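Local coordinates for thymine dioxygenase (Neurospora crassa, PDB 5C3Q), which probably hydroxylates the methyl group of thymine, as a dioxygenase that uses a metal ion and 2-oxoglutarate, at residues T223-Q227 with T251-N255; F20-L24 with E164-A168; K69-L73 with D143-F147; P297-I303 with E319-G324; P95-V100 with I112-D118. All blocks are in the same frame, centred on the assembly; numbering follows the deposited sequence.

Interaction 1: residues T223-Q227 with T251-N255; sequences TLLFQ and TVVVN. With AKG (2-oxoglutaric acid), chain F.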
# COMPACT_ATOMS: atom_id res chain seq x y z
N THR A 223 4.44 -1.23 1.70
CA THR A 223 3.45 -0.23 1.40
C THR A 223 3.24 0.61 2.64
O THR A 223 3.13 0.06 3.74
CB THR A 223 2.11 -0.85 0.96
OG1 THR A 223 2.31 -1.64 -0.21
CG2 THR A 223 1.06 0.23 0.66
N LEU A 224 3.23 1.92 2.47
CA LEU A 224 2.91 2.85 3.54
C LEU A 224 1.47 3.26 3.31
O LEU A 224 1.18 3.94 2.33
CB LEU A 224 3.84 4.07 3.50
CG LEU A 224 5.33 3.76 3.44
CD1 LEU A 224 6.13 5.03 3.20
CD2 LEU A 224 5.80 3.06 4.70
N LEU A 225 0.58 2.83 4.20
CA LEU A 225 -0.85 3.10 4.06
C LEU A 225 -1.31 4.10 5.10
O LEU A 225 -1.31 3.83 6.30
CB LEU A 225 -1.67 1.81 4.18
CG LEU A 225 -3.17 2.05 3.97
CD1 LEU A 225 -3.49 2.25 2.50
CD2 LEU A 225 -3.98 0.90 4.54
N PHE A 226 -1.71 5.28 4.62
CA PHE A 226 -2.27 6.33 5.46
C PHE A 226 -3.78 6.26 5.29
O PHE A 226 -4.29 6.44 4.17
CB PHE A 226 -1.74 7.69 5.01
CG PHE A 226 -0.24 7.79 4.99
CD1 PHE A 226 0.49 7.38 3.87
CD2 PHE A 226 0.45 8.32 6.06
CE1 PHE A 226 1.87 7.47 3.84
CE2 PHE A 226 1.84 8.41 6.04
CZ PHE A 226 2.55 7.99 4.93
N GLN A 227 -4.51 5.98 6.37
CA GLN A 227 -5.97 5.91 6.31
C GLN A 227 -6.60 6.96 7.22
O GLN A 227 -6.01 7.34 8.24
CB GLN A 227 -6.48 4.50 6.65
CG GLN A 227 -6.22 4.03 8.08
CD GLN A 227 -6.80 2.65 8.36
OE1 GLN A 227 -7.75 2.21 7.70
NE2 GLN A 227 -6.26 1.96 9.35
N THR A 251 -1.13 7.37 12.83
CA THR A 251 -0.30 6.21 12.56
C THR A 251 -0.24 5.98 11.06
O THR A 251 -1.08 6.48 10.31
CB THR A 251 -0.83 4.93 13.23
OG1 THR A 251 -2.16 4.65 12.76
CG2 THR A 251 -0.83 5.07 14.75
N VAL A 252 0.77 5.24 10.63
CA VAL A 252 0.81 4.72 9.27
C VAL A 252 0.84 3.20 9.38
O VAL A 252 1.58 2.64 10.20
CB VAL A 252 2.02 5.26 8.46
CG1 VAL A 252 3.35 4.98 9.15
CG2 VAL A 252 2.02 4.68 7.05
N VAL A 253 -0.01 2.55 8.59
CA VAL A 253 -0.03 1.11 8.53
C VAL A 253 0.99 0.71 7.47
O VAL A 253 0.93 1.19 6.33
CB VAL A 253 -1.44 0.58 8.19
CG1 VAL A 253 -1.44 -0.93 8.11
CG2 VAL A 253 -2.44 1.05 9.24
N VAL A 254 1.94 -0.14 7.86
CA VAL A 254 2.99 -0.59 6.95
C VAL A 254 2.91 -2.09 6.78
O VAL A 254 2.87 -2.84 7.76
CB VAL A 254 4.39 -0.21 7.46
CG1 VAL A 254 5.44 -0.54 6.41
CG2 VAL A 254 4.46 1.27 7.82
N ASN A 255 2.87 -2.53 5.52
CA ASN A 255 2.86 -3.95 5.23
C ASN A 255 3.88 -4.33 4.17
O ASN A 255 4.15 -3.56 3.24
CB ASN A 255 1.47 -4.41 4.80
CG ASN A 255 1.03 -3.80 3.48
OD1 ASN A 255 0.64 -2.63 3.43
ND2 ASN A 255 1.07 -4.59 2.42
C1 AKG F . -4.29 -0.82 -1.92
O1 AKG F . -3.48 -1.71 -2.31
O2 AKG F . -4.55 0.17 -2.62
C2 AKG F . -4.95 -0.97 -0.61
O5 AKG F . -4.83 -2.02 0.02
C3 AKG F . -5.77 0.18 -0.05
C4 AKG F . -6.23 -0.12 1.37
C5 AKG F . -6.98 1.04 1.97
O3 AKG F . -6.99 1.15 3.22
O4 AKG F . -7.57 1.86 1.23
O HOH W 1 -2.90 5.05 8.55
O HOH W 2 -4.40 3.82 11.27

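Interaction 2: residues F20-L24 with E164-A168; sequences FSKFL and EVMRA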
# COMPACT_ATOMS: atom_id res chain seq x y z
N PHE A 20 8.24 4.82 15.88
CA PHE A 20 9.36 4.84 14.94
C PHE A 20 10.48 5.80 15.36
O PHE A 20 11.64 5.58 15.03
CB PHE A 20 8.89 5.16 13.53
CG PHE A 20 9.88 4.79 12.46
CD1 PHE A 20 10.24 3.47 12.27
CD2 PHE A 20 10.44 5.76 11.65
CE1 PHE A 20 11.16 3.12 11.28
CE2 PHE A 20 11.36 5.42 10.66
CZ PHE A 20 11.71 4.09 10.48
N SER A 21 10.13 6.85 16.10
CA SER A 21 11.11 7.82 16.57
C SER A 21 12.17 7.14 17.46
O SER A 21 13.31 7.61 17.53
CB SER A 21 10.44 8.97 17.33
OG SER A 21 10.03 8.58 18.63
N LYS A 22 11.80 6.05 18.11
CA LYS A 22 12.74 5.29 18.93
C LYS A 22 13.80 4.53 18.11
O LYS A 22 14.90 4.29 18.59
CB LYS A 22 11.98 4.36 19.88
CG LYS A 22 11.15 5.13 20.89
CD LYS A 22 10.42 4.24 21.89
CE LYS A 22 9.86 5.08 23.03
NZ LYS A 22 9.14 4.26 24.05
N PHE A 23 13.48 4.17 16.86
CA PHE A 23 14.50 3.64 15.95
C PHE A 23 15.41 4.76 15.44
O PHE A 23 16.62 4.58 15.35
CB PHE A 23 13.88 2.90 14.75
CG PHE A 23 14.89 2.49 13.72
CD1 PHE A 23 15.77 1.44 13.97
CD2 PHE A 23 14.99 3.16 12.50
CE1 PHE A 23 16.72 1.07 13.03
CE2 PHE A 23 15.93 2.78 11.56
CZ PHE A 23 16.80 1.74 11.82
N LEU A 24 14.82 5.90 15.11
CA LEU A 24 15.58 7.01 14.53
C LEU A 24 16.42 7.79 15.56
O LEU A 24 17.53 8.20 15.24
CB LEU A 24 14.64 7.97 13.80
CG LEU A 24 13.94 7.42 12.55
CD1 LEU A 24 13.03 8.48 11.96
CD2 LEU A 24 14.94 6.94 11.50
N GLU A 164 14.25 4.35 5.53
CA GLU A 164 14.43 4.16 6.98
C GLU A 164 13.81 2.87 7.49
O GLU A 164 14.38 2.21 8.35
CB GLU A 164 13.88 5.36 7.77
CG GLU A 164 14.54 6.71 7.45
CD GLU A 164 15.94 6.88 8.01
OE1 GLU A 164 16.57 5.88 8.44
OE2 GLU A 164 16.42 8.04 8.03
N VAL A 165 12.63 2.50 6.97
CA VAL A 165 12.00 1.24 7.35
C VAL A 165 12.85 0.05 6.92
O VAL A 165 13.00 -0.90 7.68
CB VAL A 165 10.56 1.10 6.79
CG1 VAL A 165 10.01 -0.29 7.06
CG2 VAL A 165 9.64 2.14 7.42
N MET A 166 13.42 0.11 5.72
CA MET A 166 14.31 -0.96 5.26
C MET A 166 15.57 -1.03 6.12
O MET A 166 16.06 -2.13 6.41
CB MET A 166 14.69 -0.78 3.78
CG MET A 166 13.52 -0.89 2.80
SD MET A 166 12.38 -2.28 3.05
CE MET A 166 13.41 -3.68 2.63
N ARG A 167 16.08 0.12 6.56
CA ARG A 167 17.20 0.15 7.51
C ARG A 167 16.84 -0.54 8.82
O ARG A 167 17.64 -1.28 9.37
CB ARG A 167 17.67 1.58 7.77
CG ARG A 167 18.50 2.16 6.64
CD ARG A 167 18.84 3.62 6.85
NE ARG A 167 19.54 4.15 5.68
CZ ARG A 167 19.87 5.42 5.50
NH1 ARG A 167 19.59 6.34 6.42
NH2 ARG A 167 20.50 5.79 4.39
N ALA A 168 15.62 -0.30 9.32
CA ALA A 168 15.15 -0.99 10.53
C ALA A 168 15.09 -2.50 10.32
O ALA A 168 15.47 -3.27 11.19
CB ALA A 168 13.78 -0.46 10.95

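Interaction 3: residues K69-L73 with D143-F147; sequences KFFKL and DLVGF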
# COMPACT_ATOMS: atom_id res chain seq x y z
N LYS A 69 -9.52 17.37 -2.99
CA LYS A 69 -9.76 18.38 -4.02
C LYS A 69 -9.60 17.82 -5.43
O LYS A 69 -10.33 18.22 -6.34
CB LYS A 69 -8.85 19.60 -3.80
CG LYS A 69 -9.27 20.46 -2.62
CD LYS A 69 -8.23 21.50 -2.27
CE LYS A 69 -8.64 22.29 -1.04
NZ LYS A 69 -7.82 23.53 -0.89
N PHE A 70 -8.67 16.89 -5.62
CA PHE A 70 -8.53 16.24 -6.93
C PHE A 70 -9.77 15.43 -7.29
O PHE A 70 -10.27 15.52 -8.41
CB PHE A 70 -7.31 15.32 -7.00
CG PHE A 70 -7.25 14.52 -8.27
CD1 PHE A 70 -6.66 15.05 -9.41
CD2 PHE A 70 -7.81 13.25 -8.34
CE1 PHE A 70 -6.62 14.32 -10.59
CE2 PHE A 70 -7.77 12.52 -9.51
CZ PHE A 70 -7.17 13.05 -10.64
N PHE A 71 -10.26 14.62 -6.35
CA PHE A 71 -11.37 13.72 -6.66
C PHE A 71 -12.70 14.47 -6.82
O PHE A 71 -13.64 13.94 -7.43
CB PHE A 71 -11.46 12.60 -5.62
CG PHE A 71 -10.33 11.60 -5.73
CD1 PHE A 71 -10.24 10.76 -6.83
CD2 PHE A 71 -9.34 11.53 -4.76
CE1 PHE A 71 -9.21 9.85 -6.95
CE2 PHE A 71 -8.30 10.62 -4.87
CZ PHE A 71 -8.23 9.78 -5.96
N LYS A 72 -12.77 15.70 -6.31
CA LYS A 72 -13.91 16.59 -6.55
C LYS A 72 -13.96 17.16 -7.97
O LYS A 72 -14.96 17.74 -8.36
CB LYS A 72 -13.92 17.73 -5.53
CG LYS A 72 -14.45 17.33 -4.16
CD LYS A 72 -14.34 18.47 -3.17
CE LYS A 72 -15.16 18.19 -1.91
NZ LYS A 72 -15.11 19.33 -0.96
N LEU A 73 -12.86 17.03 -8.72
CA LEU A 73 -12.85 17.39 -10.14
C LEU A 73 -13.96 16.67 -10.91
O LEU A 73 -14.34 15.55 -10.56
CB LEU A 73 -11.50 17.05 -10.79
CG LEU A 73 -10.52 18.14 -11.25
CD1 LEU A 73 -10.68 19.48 -10.54
CD2 LEU A 73 -9.10 17.63 -11.13
N ASP A 143 -8.91 25.18 -6.98
CA ASP A 143 -8.53 24.39 -5.81
C ASP A 143 -7.30 23.50 -6.02
O ASP A 143 -6.69 23.05 -5.05
CB ASP A 143 -9.71 23.53 -5.32
CG ASP A 143 -10.61 24.28 -4.35
OD1 ASP A 143 -10.38 25.48 -4.08
OD2 ASP A 143 -11.57 23.66 -3.84
N LEU A 144 -6.92 23.25 -7.27
CA LEU A 144 -5.77 22.39 -7.57
C LEU A 144 -4.44 23.14 -7.70
O LEU A 144 -3.43 22.53 -8.05
CB LEU A 144 -6.04 21.53 -8.81
CG LEU A 144 -6.78 20.23 -8.49
CD1 LEU A 144 -8.28 20.48 -8.35
CD2 LEU A 144 -6.52 19.18 -9.56
N VAL A 145 -4.43 24.44 -7.42
CA VAL A 145 -3.18 25.18 -7.36
C VAL A 145 -2.41 24.66 -6.14
O VAL A 145 -2.90 24.73 -5.02
CB VAL A 145 -3.40 26.71 -7.24
CG1 VAL A 145 -2.07 27.43 -7.03
CG2 VAL A 145 -4.10 27.24 -8.48
N GLY A 146 -1.22 24.13 -6.39
CA GLY A 146 -0.40 23.53 -5.34
C GLY A 146 -0.46 22.02 -5.31
O GLY A 146 0.26 21.39 -4.54
N PHE A 147 -1.31 21.43 -6.15
CA PHE A 147 -1.50 19.97 -6.18
C PHE A 147 -0.19 19.23 -6.45
O PHE A 147 0.17 18.32 -5.71
CB PHE A 147 -2.55 19.56 -7.22
CG PHE A 147 -2.80 18.07 -7.27
CD1 PHE A 147 -3.66 17.46 -6.37
CD2 PHE A 147 -2.15 17.28 -8.22
CE1 PHE A 147 -3.88 16.09 -6.41
CE2 PHE A 147 -2.37 15.91 -8.26
CZ PHE A 147 -3.23 15.31 -7.36

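Interaction 4: residues P297-I303 with E319-G324; sequences PNHKSYI and EGINSG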
# COMPACT_ATOMS: atom_id res chain seq x y z
N PRO A 297 11.73 -2.07 -4.81
CA PRO A 297 13.15 -1.99 -5.11
C PRO A 297 13.34 -1.22 -6.41
O PRO A 297 12.39 -1.09 -7.19
CB PRO A 297 13.57 -3.45 -5.29
CG PRO A 297 12.46 -4.27 -4.72
CD PRO A 297 11.22 -3.45 -4.85
N ASN A 298 14.55 -0.72 -6.64
CA ASN A 298 14.88 -0.09 -7.92
C ASN A 298 14.50 -1.06 -9.03
O ASN A 298 14.74 -2.26 -8.90
CB ASN A 298 16.38 0.22 -7.99
CG ASN A 298 16.86 1.10 -6.85
OD1 ASN A 298 16.08 1.82 -6.23
ND2 ASN A 298 18.15 1.04 -6.56
N HIS A 299 13.89 -0.55 -10.10
CA HIS A 299 13.44 -1.43 -11.19
C HIS A 299 14.59 -2.25 -11.77
O HIS A 299 14.38 -3.37 -12.23
CB HIS A 299 12.75 -0.63 -12.31
CG HIS A 299 11.43 -0.03 -11.91
ND1 HIS A 299 10.52 -0.69 -11.12
CD2 HIS A 299 10.86 1.16 -12.23
CE1 HIS A 299 9.45 0.08 -10.95
NE2 HIS A 299 9.64 1.20 -11.61
N LYS A 300 15.80 -1.70 -11.74
CA LYS A 300 17.00 -2.40 -12.21
C LYS A 300 17.48 -3.53 -11.27
O LYS A 300 18.32 -4.34 -11.67
CB LYS A 300 18.14 -1.40 -12.42
CG LYS A 300 18.73 -0.82 -11.14
CD LYS A 300 19.65 0.36 -11.41
CE LYS A 300 20.16 0.96 -10.11
NZ LYS A 300 21.08 2.11 -10.34
N SER A 301 16.95 -3.58 -10.05
CA SER A 301 17.44 -4.51 -9.02
C SER A 301 17.19 -5.98 -9.35
O SER A 301 16.13 -6.34 -9.84
CB SER A 301 16.79 -4.22 -7.67
OG SER A 301 17.26 -3.00 -7.14
N TYR A 302 18.19 -6.81 -9.06
CA TYR A 302 18.07 -8.25 -9.16
C TYR A 302 17.75 -8.80 -7.77
O TYR A 302 18.53 -8.62 -6.84
CB TYR A 302 19.37 -8.85 -9.68
CG TYR A 302 19.26 -10.30 -10.08
CD1 TYR A 302 18.48 -10.69 -11.16
CD2 TYR A 302 19.95 -11.29 -9.38
CE1 TYR A 302 18.38 -12.02 -11.54
CE2 TYR A 302 19.86 -12.62 -9.75
CZ TYR A 302 19.08 -12.98 -10.83
OH TYR A 302 18.99 -14.31 -11.20
N ILE A 303 16.60 -9.45 -7.64
CA ILE A 303 16.08 -9.89 -6.34
C ILE A 303 16.41 -11.36 -6.08
O ILE A 303 15.87 -12.24 -6.73
CB ILE A 303 14.56 -9.65 -6.25
CG1 ILE A 303 14.22 -8.17 -6.46
CG2 ILE A 303 13.99 -10.15 -4.92
CD1 ILE A 303 14.86 -7.21 -5.47
N GLU A 319 14.07 -18.64 -7.57
CA GLU A 319 15.07 -18.17 -8.52
C GLU A 319 15.15 -16.65 -8.45
O GLU A 319 14.16 -15.99 -8.11
CB GLU A 319 14.72 -18.58 -9.95
CG GLU A 319 14.80 -20.07 -10.22
CD GLU A 319 14.60 -20.43 -11.69
OE1 GLU A 319 15.16 -19.73 -12.56
OE2 GLU A 319 13.89 -21.42 -11.97
N GLY A 320 16.31 -16.10 -8.78
CA GLY A 320 16.46 -14.65 -8.86
C GLY A 320 15.57 -14.06 -9.95
O GLY A 320 15.32 -14.70 -10.96
N ILE A 321 15.07 -12.85 -9.72
CA ILE A 321 14.28 -12.14 -10.73
C ILE A 321 14.61 -10.65 -10.73
O ILE A 321 15.01 -10.09 -9.71
CB ILE A 321 12.76 -12.27 -10.49
CG1 ILE A 321 12.42 -12.07 -9.01
CG2 ILE A 321 12.26 -13.63 -10.97
CD1 ILE A 321 10.99 -11.65 -8.78
N ASN A 322 14.42 -10.03 -11.89
CA ASN A 322 14.50 -8.59 -12.00
C ASN A 322 13.25 -7.96 -11.40
O ASN A 322 12.13 -8.34 -11.75
CB ASN A 322 14.62 -8.16 -13.46
CG ASN A 322 14.52 -6.66 -13.63
OD1 ASN A 322 13.50 -6.16 -14.11
ND2 ASN A 322 15.54 -5.95 -13.21
N SER A 323 13.44 -6.98 -10.53
CA SER A 323 12.34 -6.32 -9.83
C SER A 323 11.34 -5.67 -10.79
O SER A 323 10.14 -5.93 -10.72
CB SER A 323 12.90 -5.26 -8.87
OG SER A 323 11.87 -4.72 -8.06
N GLY A 324 11.85 -4.82 -11.68
CA GLY A 324 11.01 -4.11 -12.65
C GLY A 324 10.13 -5.03 -13.47
O GLY A 324 8.93 -4.82 -13.59
O HOH W 3 10.95 -2.53 -8.96
O HOH W 4 18.12 -7.39 -12.51
O HOH W 5 13.91 -14.23 -5.81

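Interaction 5: residues P95-V100 with I112-D118; sequences PGREKV and IRSAAPD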
# COMPACT_ATOMS: atom_id res chain seq x y z
N PRO A 95 -12.72 1.59 -11.48
CA PRO A 95 -13.12 0.31 -12.06
C PRO A 95 -14.53 0.35 -12.64
O PRO A 95 -15.45 0.84 -11.99
CB PRO A 95 -13.05 -0.66 -10.87
CG PRO A 95 -13.22 0.20 -9.66
CD PRO A 95 -12.63 1.54 -10.01
N GLY A 96 -14.68 -0.14 -13.87
CA GLY A 96 -15.97 -0.18 -14.54
C GLY A 96 -16.51 -1.60 -14.61
O GLY A 96 -15.82 -2.55 -14.24
N ARG A 97 -17.75 -1.72 -15.07
CA ARG A 97 -18.38 -3.03 -15.26
C ARG A 97 -17.95 -3.64 -16.59
O ARG A 97 -17.89 -2.96 -17.60
CB ARG A 97 -19.90 -2.90 -15.23
CG ARG A 97 -20.49 -2.74 -13.84
CD ARG A 97 -21.99 -2.55 -13.89
NE ARG A 97 -22.62 -2.78 -12.59
CZ ARG A 97 -22.99 -3.97 -12.12
NH1 ARG A 97 -22.83 -5.08 -12.84
NH2 ARG A 97 -23.54 -4.05 -10.91
N GLU A 98 -17.66 -4.94 -16.57
CA GLU A 98 -17.43 -5.69 -17.80
C GLU A 98 -18.75 -5.82 -18.55
O GLU A 98 -19.80 -5.97 -17.93
CB GLU A 98 -16.88 -7.08 -17.51
CG GLU A 98 -15.49 -7.10 -16.89
CD GLU A 98 -14.91 -8.50 -16.84
OE1 GLU A 98 -15.67 -9.47 -16.60
OE2 GLU A 98 -13.68 -8.64 -17.04
N LYS A 99 -18.69 -5.77 -19.87
CA LYS A 99 -19.88 -5.88 -20.70
C LYS A 99 -19.97 -7.26 -21.33
O LYS A 99 -18.95 -7.89 -21.60
CB LYS A 99 -19.88 -4.81 -21.80
CG LYS A 99 -19.76 -3.38 -21.28
CD LYS A 99 -20.96 -2.98 -20.43
CE LYS A 99 -20.62 -1.87 -19.45
NZ LYS A 99 -21.63 -1.78 -18.36
N VAL A 100 -21.20 -7.73 -21.54
CA VAL A 100 -21.43 -8.92 -22.33
C VAL A 100 -21.35 -8.51 -23.80
O VAL A 100 -21.82 -7.44 -24.16
CB VAL A 100 -22.80 -9.56 -22.02
CG1 VAL A 100 -23.07 -10.76 -22.92
CG2 VAL A 100 -22.89 -9.96 -20.56
N ILE A 112 -20.74 -12.14 -15.18
CA ILE A 112 -20.48 -10.76 -15.63
C ILE A 112 -21.65 -9.85 -15.28
O ILE A 112 -21.45 -8.75 -14.76
CB ILE A 112 -20.21 -10.70 -17.15
CG1 ILE A 112 -18.85 -11.35 -17.47
CG2 ILE A 112 -20.21 -9.26 -17.66
CD1 ILE A 112 -18.68 -11.75 -18.92
N ARG A 113 -22.87 -10.30 -15.55
CA ARG A 113 -24.08 -9.53 -15.25
C ARG A 113 -24.24 -9.26 -13.75
O ARG A 113 -24.69 -8.18 -13.35
CB ARG A 113 -25.32 -10.24 -15.79
CG ARG A 113 -25.49 -10.10 -17.29
CD ARG A 113 -26.58 -11.00 -17.84
NE ARG A 113 -26.88 -10.69 -19.24
CZ ARG A 113 -27.53 -11.50 -20.09
NH1 ARG A 113 -27.74 -11.10 -21.34
NH2 ARG A 113 -27.95 -12.70 -19.70
N SER A 114 -23.88 -10.24 -12.93
CA SER A 114 -24.02 -10.13 -11.48
C SER A 114 -22.78 -9.53 -10.79
O SER A 114 -22.81 -9.29 -9.59
CB SER A 114 -24.33 -11.50 -10.88
OG SER A 114 -23.33 -12.45 -11.23
N ALA A 115 -21.72 -9.29 -11.55
CA ALA A 115 -20.46 -8.78 -10.98
C ALA A 115 -20.62 -7.36 -10.46
O ALA A 115 -21.29 -6.52 -11.08
CB ALA A 115 -19.34 -8.84 -12.01
N ALA A 116 -20.00 -7.09 -9.31
CA ALA A 116 -20.08 -5.79 -8.66
C ALA A 116 -18.67 -5.19 -8.55
O ALA A 116 -17.87 -5.66 -7.74
CB ALA A 116 -20.70 -5.94 -7.29
N PRO A 117 -18.36 -4.17 -9.36
CA PRO A 117 -17.01 -3.59 -9.29
C PRO A 117 -16.75 -2.81 -8.00
O PRO A 117 -17.68 -2.26 -7.41
CB PRO A 117 -16.95 -2.67 -10.51
CG PRO A 117 -18.37 -2.36 -10.84
CD PRO A 117 -19.19 -3.54 -10.40
N ASP A 118 -15.49 -2.77 -7.57
CA ASP A 118 -15.08 -2.04 -6.37
C ASP A 118 -15.55 -0.59 -6.44
O ASP A 118 -15.40 0.07 -7.46
CB ASP A 118 -13.56 -2.09 -6.20
CG ASP A 118 -13.04 -3.48 -5.86
OD1 ASP A 118 -13.85 -4.40 -5.65
OD2 ASP A 118 -11.81 -3.64 -5.79

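Interaction 1: residues T223-Q227 with T251-N255
V252 sets CG2 over the centre of the F226 ring, a CH-pi contact with the methyl carbon 3.9 Å from the ring centroid and 13° off its normal. The same ring is met edge-to-face by F154. Just before it in the chain, the carbonyl of T251 reaches L225 O and Q227 N through one shared water.

V253 then makes a pair of backbone bonds: L225 N gives to V253 O at 2.7 Å, and V253 N to L225 O at 2.9 Å. The L225 side chain lies on the V253 face, where its CD2 comes within 3.3 Å of O3 of 2-oxoglutarate. Such a ladder belongs to the double-stranded beta-helix of 2-oxoglutarate oxygenases, here lining the co-substrate pocket; Q227 adds a hydrogen bond to R288, which binds 2-oxoglutarate.

V254 turns to the other face, lying alongside L224 with CG2 3.8 Å from L224 CD2. At N255 the ladder gains two further bonds, T223 N to N255 O at 2.8 Å and N255 N to T223 O at 3.2 Å. With CG between its backbone N and carbonyl carbon (chi1 66°), N255 lies beside T223; N255 ND2 and T223 OG1 both hydrogen-bond OD2 of the metal ligand D218, probably helping to orient its carboxylate.

Interaction 2: residues F20-L24 with E164-A168
F20 presents the edge of its ring to the helix 147-173, with CZ 3.7 Å from E164 CB and the backbone carbon of E164 lying in the ring plane. The ring is turned steeply, 71°, to the E164 carboxylate. The same F20 CZ also approaches V165 CG2 at 4.2 Å. The carbonyl of F20 takes hydrogen bonds from both F23 N and L24 N, which ties F20 to the turn of chain that follows it.

F23 uses a face instead. Its CG stands anti to the backbone N (chi1 173°), a turn that carries the ring out to the other helix, where A168 CB sits over its centre, 3.8 Å from the centroid and 8° off the normal. The far corner of the ring reaches the backbone as well, with F23 CZ 3.4 Å from A168 N. A serine in place of F23 would probably open a gap over A168 and leave its methyl without the ring it packs on.

L24 crosses E164 at about a right angle and lays CD2 against the carboxylate carbon CD of E164, 3.6 Å away.

Around this pairing, F20 also rests on L50 of strand 47-51, which V165 touches too, while F23 packs on K31 and T34 of helix 28-44. Segment 20-24 thus lies between helix 147-173, helix 28-44 and strand 47-51 of the large sheet.

Interaction 3: residues K69-L73 with D143-F147
L144 meets L73 tip to tip, methyl against methyl, with CD1 of L144 3.4 Å from L73 CD1 and the two CD2 atoms equally close. Both separations are tighter than ordinary carbon packing, and L73 sits away from the usual leucine rotamers (chi1 -111°), so the fit is either strained or imprecisely modelled. L144 CD2 also touches the F70 ring, 4.1 Å from F70 CD1.

F70 lies beside F147 rather than under it. The planes are only 26° apart, yet the rings are slid so far that their centroids stand 5.5 Å from each other, and the closest touch is F70 CB to F147 CE1 at 3.6 Å.

K69 crosses the D143 side chain at about a right angle, its CD 3.5 Å from the D143 carbonyl O. The ammonium stays 4.5 Å (K69 NZ to D143 OD1) from the carboxylate, too far for a salt bridge. With K69 shortened to an alanine, D143 is likely to lose the aliphatic chain lying across it and the positive charge nearby.

The contact joins the end of helix 57-71 to the loop that leads into helix 147-173. In that loop L144 to F147 form a type II beta turn, with F147 N bonded back to L144 O and a glycine, G146, at its third position; G146 is also the N-cap of helix 147-173, its carbonyl taking hydroxyls from S149 and T150.

Interaction 4: residues P297-I303 with E319-G324
The carbonyl oxygen of H299 is gripped by two donors, G324 N and N322 ND2, each 3.0 Å away. The G324 N-H arrives in the carbonyl plane on a lone pair. N322 ND2 also lies in the carbonyl plane, but the oxygen is 31° out of the amide plane of N322. N322 CG stands anti to the backbone N (chi1 172°), which swings the amide back over the 298-301 turn. Its OD1 is used on K325 N, the N-cap bond of helix 323-332.

S301 O receives S323 N in a nearly straight bond of 2.8 Å. Beyond it the chains run as a short antiparallel pair: I303 N gives to I321 O at 2.7 Å and I321 N returns to I303 O at 3.2 Å. Beside this pair Y302 lays its hydroxyl end over G320, Y302 OH 3.5 Å from G320 CA, where a beta carbon would run into the oxygen. G324 is restricted too, since a beta carbon there would press on H299 O. P297 CG packs at 3.4 Å on S323 OG, and a water joins that hydroxyl to P297 O and H299 ND1.

The chemistry implies a helix start supplied with two acceptors from across the contact, S301 O for S323 N and H299 O for G324 N, and one, N322 OD1, from its own N-cap. These oxygens face the N-terminal end of helix 323-332, where the helix dipole is likely to be partly positive.

Interaction 5: residues P95-V100 with I112-D118
I112, R97 and P117 bury more surface than any other residues of this contact. I112 meets segment 95-100 with its CG2 branch, which lies against the backbone of E98, 3.3 Å from E98 O. The same methyl lies 4.0 Å from V100 CG2. The E98 side chain crosses that of I112 at about a right angle and brings its OE1 to 3.8 Å from I112 CG1.

R97 runs extended from CG to NE and crosses P117 at about a right angle, its CG 3.7 Å from P117 CG. The turn at the end of the chain (chi4 -85°) places the guanidinium so that P117 CD lies over a face, offset toward its rim. A115 O also sits over a face, only 2.7 Å from R97 NH1, at an angle too poor for a hydrogen bond. R97 also touches a crystal neighbour, so its exact pose may owe something to packing.

P117 in turn rests its CB 3.9 Å from G96 O, and next to it P95 CG meets D118 O.

The contact lies on the surface, where the loop after strand 91-93 is folded onto the end of helix 106-114. From there the chain leads into strand 121-125, with P117 O bonded to Q210 and D118 OD2 to G214 N of strand 213-216.

Overall arrangement
Interaction 1 lies nearest the active site, with L225 on the 2-oxoglutarate and T223 and N255 hydrogen-bonded to the metal ligand D218; the others lie farther out. The centres of interactions 1 and 2 are about 14 Å apart, and interaction 2 packs the long helix 147-173 beside the same sheet. Interaction 3, its centre about 23 Å from that of interaction 1, involves the residues at the start of that helix. Interactions 3 and 5 are nested in the loop that interaction 2 closes, yet interactions 2 and 5 stand on opposite sides of the molecule, centres about 43 Å apart. From interaction 5, D118 comes within about 7 Å of H216, side chain to side chain; in interaction 4, the P297 side chain lies about 11 Å from that of D218.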